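Local coordinates for protein glycosyltransferase (Streptomyces viridochromogenes, PDB 2IUY) that probably transfers a sugar from a nucleotide donor as a retaining family GT4 glycosyltransferase in avilamycin A biosynthesis, and binds UDP, at residues V87-S92 against A106-H111; S239-G244 against V287-D292. One frame throughout, in Å; residues are numbered along the deposited sequence.

Interaction 1 of 2, residues V87-S92 against A106-H111; sequences VVHDHS and AFISSH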
ATOM      1  N   VAL A  87      18.403  13.179  -4.431  1.00  8.94           N
ATOM      2  CA  VAL A  87      17.958  11.830  -4.083  1.00  9.49           C
ATOM      3  C   VAL A  87      17.017  11.367  -5.172  1.00  8.47           C
ATOM      4  O   VAL A  87      16.089  12.097  -5.555  1.00  8.68           O
ATOM      5  CB  VAL A  87      17.115  11.830  -2.726  1.00 10.21           C
ATOM      6  CG1 VAL A  87      16.539  10.437  -2.410  1.00 11.36           C
ATOM      7  CG2 VAL A  87      17.946  12.339  -1.527  1.00 11.08           C
ATOM      8  N   VAL A  88      17.264  10.160  -5.668  1.00  8.20           N
ATOM      9  CA  VAL A  88      16.292   9.426  -6.477  1.00  7.34           C
ATOM     10  C   VAL A  88      15.755   8.287  -5.633  1.00  7.28           C
ATOM     11  O   VAL A  88      16.488   7.415  -5.256  1.00  7.12           O
ATOM     12  CB  VAL A  88      16.917   8.873  -7.787  1.00  8.00           C
ATOM     13  CG1 VAL A  88      15.958   7.935  -8.545  1.00  5.94           C
ATOM     14  CG2 VAL A  88      17.333  10.049  -8.689  1.00  6.11           C
ATOM     15  N   HIS A  89      14.457   8.319  -5.361  1.00  6.45           N
ATOM     16  CA  HIS A  89      13.782   7.356  -4.521  1.00  5.87           C
ATOM     17  C   HIS A  89      12.802   6.567  -5.381  1.00  6.58           C
ATOM     18  O   HIS A  89      11.723   7.073  -5.746  1.00  6.21           O
ATOM     19  CB  HIS A  89      13.083   8.120  -3.369  1.00  4.62           C
ATOM     20  CG  HIS A  89      12.448   7.238  -2.341  1.00  5.43           C
ATOM     21  ND1 HIS A  89      11.860   7.750  -1.200  1.00  6.70           N
ATOM     22  CD2 HIS A  89      12.268   5.894  -2.288  1.00  5.51           C
ATOM     23  CE1 HIS A  89      11.391   6.752  -0.465  1.00  8.39           C
ATOM     24  NE2 HIS A  89      11.613   5.619  -1.111  1.00  8.36           N
ATOM     25  N   ASP A  90      13.227   5.344  -5.719  1.00  6.96           N
ATOM     26  CA  ASP A  90      12.557   4.427  -6.588  1.00  7.33           C
ATOM     27  C   ASP A  90      11.480   3.619  -5.865  1.00  7.73           C
ATOM     28  O   ASP A  90      11.724   2.981  -4.854  1.00  6.35           O
ATOM     29  CB  ASP A  90      13.567   3.487  -7.320  1.00  7.62           C
ATOM     30  CG  ASP A  90      12.883   2.646  -8.414  1.00  9.54           C
ATOM     31  OD1 ASP A  90      11.946   3.182  -9.053  1.00  7.57           O
ATOM     32  OD2 ASP A  90      13.209   1.449  -8.601  1.00 11.81           O
ATOM     33  N   HIS A  91      10.266   3.673  -6.418  1.00  8.25           N
ATOM     34  CA  HIS A  91       9.158   2.825  -5.983  1.00  7.23           C
ATOM     35  C   HIS A  91       8.735   1.852  -7.062  1.00  7.17           C
ATOM     36  O   HIS A  91       7.772   1.160  -6.874  1.00  7.59           O
ATOM     37  CB  HIS A  91       7.941   3.698  -5.614  1.00  6.43           C
ATOM     38  CG  HIS A  91       8.182   4.542  -4.400  1.00  7.97           C
ATOM     39  ND1 HIS A  91       7.779   4.164  -3.142  1.00  4.50           N
ATOM     40  CD2 HIS A  91       8.852   5.712  -4.253  1.00  4.60           C
ATOM     41  CE1 HIS A  91       8.133   5.097  -2.276  1.00 10.39           C
ATOM     42  NE2 HIS A  91       8.780   6.050  -2.928  1.00  7.68           N
ATOM     43  N   SER A  92       9.416   1.844  -8.213  1.00  8.91           N
ATOM     44  CA  SER A  92       9.011   1.037  -9.381  1.00  8.86           C
ATOM     45  C   SER A  92       9.443  -0.439  -9.343  1.00 10.92           C
ATOM     46  O   SER A  92       9.098  -1.179 -10.250  1.00 12.00           O
ATOM     47  CB  SER A  92       9.599   1.636 -10.649  1.00  8.44           C
ATOM     48  OG  SER A  92      10.968   1.328 -10.717  1.00  5.88           O
ATOM     49  N   ALA A 106      22.137  10.571  -4.517  1.00 11.63           N
ATOM     50  CA  ALA A 106      21.890   9.328  -3.764  1.00  9.61           C
ATOM     51  C   ALA A 106      20.775   8.523  -4.426  1.00  8.93           C
ATOM     52  O   ALA A 106      19.826   9.082  -4.986  1.00  7.54           O
ATOM     53  CB  ALA A 106      21.491   9.655  -2.278  1.00  8.68           C
ATOM     54  N   PHE A 107      20.899   7.206  -4.359  1.00  8.32           N
ATOM     55  CA  PHE A 107      19.857   6.329  -4.867  1.00  9.49           C
ATOM     56  C   PHE A 107      19.281   5.484  -3.710  1.00  9.11           C
ATOM     57  O   PHE A 107      20.022   4.837  -2.952  1.00  8.00           O
ATOM     58  CB  PHE A 107      20.368   5.445  -6.006  1.00  9.02           C
ATOM     59  CG  PHE A 107      19.305   4.603  -6.612  1.00  9.83           C
ATOM     60  CD1 PHE A 107      18.435   5.130  -7.583  1.00  9.43           C
ATOM     61  CD2 PHE A 107      19.132   3.280  -6.197  1.00  9.89           C
ATOM     62  CE1 PHE A 107      17.420   4.332  -8.133  1.00  9.08           C
ATOM     63  CE2 PHE A 107      18.142   2.468  -6.758  1.00  8.60           C
ATOM     64  CZ  PHE A 107      17.273   2.998  -7.701  1.00  9.24           C
ATOM     65  N   ILE A 108      17.956   5.543  -3.569  1.00  7.88           N
ATOM     66  CA  ILE A 108      17.240   4.771  -2.549  1.00  7.79           C
ATOM     67  C   ILE A 108      15.991   4.143  -3.159  1.00  7.81           C
ATOM     68  O   ILE A 108      15.393   4.694  -4.097  1.00  6.46           O
ATOM     69  CB  ILE A 108      16.870   5.670  -1.274  1.00  7.65           C
ATOM     70  CG1 ILE A 108      16.435   4.787  -0.079  1.00  7.93           C
ATOM     71  CG2 ILE A 108      15.843   6.795  -1.627  1.00  5.10           C
ATOM     72  CD1 ILE A 108      16.359   5.532   1.289  1.00  8.14           C
ATOM     73  N   SER A 109      15.591   2.987  -2.626  1.00  8.35           N
ATOM     74  CA  SER A 109      14.337   2.334  -3.108  1.00  9.35           C
ATOM     75  C   SER A 109      13.394   2.040  -1.962  1.00  8.61           C
ATOM     76  O   SER A 109      13.850   1.735  -0.883  1.00  9.44           O
ATOM     77  CB  SER A 109      14.657   0.994  -3.850  1.00  8.33           C
ATOM     78  OG  SER A 109      15.582   1.209  -4.922  1.00  7.92           O
ATOM     79  N   SER A 110      12.086   2.072  -2.213  1.00  9.40           N
ATOM     80  CA  SER A 110      11.117   1.373  -1.342  1.00  9.23           C
ATOM     81  C   SER A 110      10.666   0.144  -2.136  1.00  9.58           C
ATOM     82  O   SER A 110      10.067   0.264  -3.203  1.00 10.41           O
ATOM     83  CB  SER A 110       9.883   2.217  -1.028  1.00  8.81           C
ATOM     84  OG  SER A 110      10.155   3.340  -0.219  1.00 10.07           O
ATOM     85  N   HIS A 111      10.957  -1.025  -1.605  1.00  9.64           N
ATOM     86  CA  HIS A 111      10.481  -2.282  -2.161  1.00  8.76           C
ATOM     87  C   HIS A 111       9.037  -2.614  -1.815  1.00  7.28           C
ATOM     88  O   HIS A 111       8.690  -2.775  -0.646  1.00  6.97           O
ATOM     89  CB  HIS A 111      11.398  -3.436  -1.754  1.00  8.65           C
ATOM     90  CG  HIS A 111      11.344  -4.568  -2.727  1.00  9.64           C
ATOM     91  ND1 HIS A 111      11.425  -4.363  -4.091  1.00  9.60           N
ATOM     92  CD2 HIS A 111      11.143  -5.897  -2.552  1.00  7.98           C
ATOM     93  CE1 HIS A 111      11.298  -5.522  -4.711  1.00  8.83           C
ATOM     94  NE2 HIS A 111      11.125  -6.466  -3.802  1.00  7.82           N
TER
HETATM   95  O   HOH W   1      15.153   0.132  -7.310  1.00  7.54           O
HETATM   96  O   HOH W   2       8.988  -1.379  -5.243  1.00 11.13           O
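His89 and Ser110 meet through a side-chain hydrogen bond, His89 NE2 lying 2.8 Å from Ser110 OG. Either atom could give the proton. The hydroxyl sits at the edge of the imidazole, near its plane. His89 CG is anti to the backbone N (chi1 -175°), which leans the ring toward the C-terminal end of the strand, where NE2 meets Ser110 OG. Ile108 CG2 packs against the base of the imidazole, 3.5 Å from His89 CG. The same methyl touches Val87 CG1 at 3.8 Å. Beyond the strand end, His91 NE2 sits over one face of the His89 ring, 3.4 Å above its plane and toward the rim. Ser110 CB packs 3.6 Å from His91 CE1.

Val88 and Asp90 point to the other face of the sheet. Phe107 reaches across to both, with CD1 3.9 Å from Val88 CG1 and CZ 3.8 Å from Asp90 CB. Asp90 OD1 accepts from both Ser92 N and Ser92 OG. The first of these bonds closes an Asx turn just past the strand.

The backbones form a regular parallel ladder. Val88 and Asp90 each give N-H to one residue of 106-111 and take one from another. Helices 321-336 and 31-45 share the histidine face. Tyr332 OH bonds His89 ND1, Tyr328 OH bonds Ser110 OG, and His112 holds His91 ND1. Both His89 ring nitrogens and Ser110 OG thus have protein partners, which should fix the rotation of the ring, whereas Asp90 OD2 and Ser109 OG share a water. The tyrosine bonds tie the C-terminal helix to the N-terminal Rossmann-like sheet.

Interaction 2 of 2, residues S239-G244 against V287-D292; sequences SQAVTG and VGYGTD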
ATOM      1  N   SER A 239      -4.527 -12.037   3.090  1.00  8.51           N
ATOM      2  CA  SER A 239      -3.498 -12.547   2.213  1.00  8.48           C
ATOM      3  C   SER A 239      -3.143 -13.961   2.666  1.00  8.20           C
ATOM      4  O   SER A 239      -3.130 -14.244   3.863  1.00  7.10           O
ATOM      5  CB  SER A 239      -2.281 -11.613   2.164  1.00  7.56           C
ATOM      6  OG  SER A 239      -2.626 -10.357   1.585  1.00  8.75           O
ATOM      7  N   GLN A 240      -2.913 -14.841   1.691  1.00  8.81           N
ATOM      8  CA  GLN A 240      -2.730 -16.264   1.941  1.00  8.71           C
ATOM      9  C   GLN A 240      -1.330 -16.686   1.539  1.00  9.46           C
ATOM     10  O   GLN A 240      -0.739 -16.164   0.597  1.00  9.59           O
ATOM     11  CB  GLN A 240      -3.782 -17.099   1.166  1.00  9.37           C
ATOM     12  CG  GLN A 240      -5.254 -16.823   1.569  1.00  9.49           C
ATOM     13  CD  GLN A 240      -5.596 -17.247   3.000  1.00 11.41           C
ATOM     14  OE1 GLN A 240      -5.411 -18.405   3.382  1.00 12.18           O
ATOM     15  NE2 GLN A 240      -6.152 -16.314   3.783  1.00  9.97           N
ATOM     16  N   ALA A 241      -0.765 -17.628   2.274  1.00 11.22           N
ATOM     17  CA  ALA A 241       0.566 -18.103   1.927  1.00 11.78           C
ATOM     18  C   ALA A 241       0.494 -19.181   0.824  1.00 12.44           C
ATOM     19  O   ALA A 241       0.498 -20.393   1.069  1.00 13.90           O
ATOM     20  CB  ALA A 241       1.327 -18.566   3.172  1.00 12.02           C
ATOM     21  N   VAL A 242       0.347 -18.715  -0.402  1.00 12.23           N
ATOM     22  CA  VAL A 242       0.222 -19.615  -1.533  1.00 12.57           C
ATOM     23  C   VAL A 242       1.286 -19.198  -2.515  1.00 13.22           C
ATOM     24  O   VAL A 242       1.853 -18.108  -2.341  1.00 12.23           O
ATOM     25  CB  VAL A 242      -1.193 -19.521  -2.207  1.00 12.39           C
ATOM     26  CG1 VAL A 242      -2.300 -20.049  -1.229  1.00 12.65           C
ATOM     27  CG2 VAL A 242      -1.518 -18.111  -2.699  1.00 10.69           C
ATOM     28  N   THR A 243       1.572 -20.030  -3.527  1.00 13.65           N
ATOM     29  CA  THR A 243       2.463 -19.595  -4.589  1.00 14.64           C
ATOM     30  C   THR A 243       1.704 -19.159  -5.828  1.00 16.11           C
ATOM     31  O   THR A 243       0.460 -19.089  -5.846  1.00 15.49           O
ATOM     32  CB  THR A 243       3.588 -20.645  -4.966  1.00 16.57           C
ATOM     33  OG1 THR A 243       4.602 -20.040  -5.823  1.00 15.80           O
ATOM     34  CG2 THR A 243       2.996 -21.884  -5.620  1.00 12.74           C
ATOM     35  N   GLY A 244       2.477 -18.830  -6.859  1.00 16.44           N
ATOM     36  CA  GLY A 244       1.947 -18.126  -8.007  1.00 17.85           C
ATOM     37  C   GLY A 244       3.061 -17.760  -8.955  1.00 18.06           C
ATOM     38  O   GLY A 244       4.221 -18.193  -8.772  1.00 18.87           O
ATOM     39  N   VAL A 287      -6.180 -13.580  12.394  1.00 12.82           N
ATOM     40  CA  VAL A 287      -6.818 -14.885  12.390  1.00 13.44           C
ATOM     41  C   VAL A 287      -6.036 -15.871  11.501  1.00 13.55           C
ATOM     42  O   VAL A 287      -5.113 -15.489  10.750  1.00 12.74           O
ATOM     43  CB  VAL A 287      -8.319 -14.779  11.990  1.00 13.95           C
ATOM     44  CG1 VAL A 287      -9.085 -13.815  12.965  1.00 13.56           C
ATOM     45  CG2 VAL A 287      -8.505 -14.313  10.512  1.00 12.22           C
ATOM     46  N   GLY A 288      -6.410 -17.141  11.596  1.00 13.81           N
ATOM     47  CA  GLY A 288      -5.847 -18.151  10.764  1.00 13.94           C
ATOM     48  C   GLY A 288      -6.078 -18.093   9.267  1.00 13.28           C
ATOM     49  O   GLY A 288      -7.006 -17.410   8.745  1.00 13.33           O
ATOM     50  N   TYR A 289      -5.223 -18.854   8.585  1.00 12.58           N
ATOM     51  CA  TYR A 289      -5.351 -19.143   7.172  1.00 12.93           C
ATOM     52  C   TYR A 289      -6.537 -20.050   6.876  1.00 13.21           C
ATOM     53  O   TYR A 289      -7.069 -20.696   7.772  1.00 12.84           O
ATOM     54  CB  TYR A 289      -4.084 -19.851   6.710  1.00 12.98           C
ATOM     55  CG  TYR A 289      -2.896 -18.959   6.553  1.00 12.79           C
ATOM     56  CD1 TYR A 289      -3.006 -17.716   5.912  1.00 10.49           C
ATOM     57  CD2 TYR A 289      -1.654 -19.354   7.034  1.00 13.90           C
ATOM     58  CE1 TYR A 289      -1.902 -16.906   5.740  1.00 12.03           C
ATOM     59  CE2 TYR A 289      -0.532 -18.522   6.894  1.00 16.12           C
ATOM     60  CZ  TYR A 289      -0.672 -17.317   6.240  1.00 11.90           C
ATOM     61  OH  TYR A 289       0.432 -16.546   6.079  1.00 12.86           O
ATOM     62  N   GLY A 290      -6.924 -20.130   5.605  1.00 13.99           N
ATOM     63  CA  GLY A 290      -8.022 -21.018   5.187  1.00 12.79           C
ATOM     64  C   GLY A 290      -9.389 -20.393   5.388  1.00 13.79           C
ATOM     65  O   GLY A 290      -9.499 -19.203   5.689  1.00 12.03           O
ATOM     66  N   THR A 291     -10.417 -21.222   5.201  1.00 14.71           N
ATOM     67  CA  THR A 291     -11.842 -20.843   5.239  1.00 15.45           C
ATOM     68  C   THR A 291     -12.641 -21.444   6.422  1.00 17.32           C
ATOM     69  O   THR A 291     -13.876 -21.307   6.488  1.00 17.75           O
ATOM     70  CB  THR A 291     -12.579 -21.284   3.942  1.00 15.07           C
ATOM     71  OG1 THR A 291     -12.519 -22.717   3.780  1.00 15.47           O
ATOM     72  CG2 THR A 291     -12.037 -20.584   2.697  1.00 11.90           C
ATOM     73  N   ASP A 292     -11.972 -22.138   7.330  1.00 18.15           N
ATOM     74  CA  ASP A 292     -12.714 -22.893   8.327  1.00 20.73           C
ATOM     75  C   ASP A 292     -12.782 -22.063   9.615  1.00 19.84           C
ATOM     76  O   ASP A 292     -11.964 -22.189  10.502  1.00 20.35           O
ATOM     77  CB  ASP A 292     -12.115 -24.312   8.518  1.00 22.29           C
ATOM     78  CG  ASP A 292     -11.669 -24.982   7.165  1.00 29.48           C
ATOM     79  OD1 ASP A 292     -12.529 -25.521   6.399  1.00 35.20           O
ATOM     80  OD2 ASP A 292     -10.437 -24.996   6.865  1.00 35.81           O
TER
HETATM   81  O   HOH W   3      -7.841 -16.991   6.183  1.00  8.34           O
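The Tyr289 ring receives Ser239 O at its edge, in plane, with Tyr289 CE1 3.5 Å from that oxygen. The amide of Gln240 approaches obliquely and lies steeply to the ring, the two planes 78° apart. Its OE1 is 3.6 Å from Tyr289 CD1. Near the far end of the ring, Ala241 CB packs 3.9 Å from Tyr289 CZ.

Gln240 also makes the direct polar link. Gly290 N gives a nearly straight hydrogen bond to Gln240 OE1, at 3.2 Å and with an angle of 178° at the hydrogen. The donor is tilted from the carbonyl plane. A bend at chi2 (-66°) folds the glutamine chain, which brings OE1 to the CD1 side of the ring and to Gly290 N. The other end of the amide, Gln240 NE2, donates to a water 3.0 Å away. That water donates in turn to Gly288 O and Gly290 O, so one amide holds the backbone on both sides of Tyr289.

Further bonds set these groups in place. Met238 O accepts from Gln240 NE2, Asn273 ND2 bonds Tyr289 OH, Glu252 holds Ser239 OG, and Thr271 OG1 bonds Ser239 O. Ala241 is the centre of an inverse gamma turn. Both segments are loops that follow parallel strands, 234-237 and 284-286, of the C-terminal Rossmann-like domain. Ser239 lies close to Lys175, a UDP-binding residue, which puts the Ser239 end of the pairing next to the nucleotide site of a GT-B glycosyltransferase.

Overall arrangement
The two interactions belong to different halves of the GT-B fold, their centres about 31 Å apart and their nearest atoms about 14 Å apart. Interaction 1 joins neighbouring strands inside the N-terminal sheet. It is wholly buried and combines a backbone ladder with paired side chains on both faces. Interaction 2 joins loops that follow strands of the C-terminal sheet and is only partly buried. One side-chain amide, a water and a tyrosine ring do the work there, without a strand register. They share no secondary-structure element. The Ser239 side chain is about 4 Å from that of Lys175, the His91 side chain about 11 Å from that of Thr256, both UDP-binding residues.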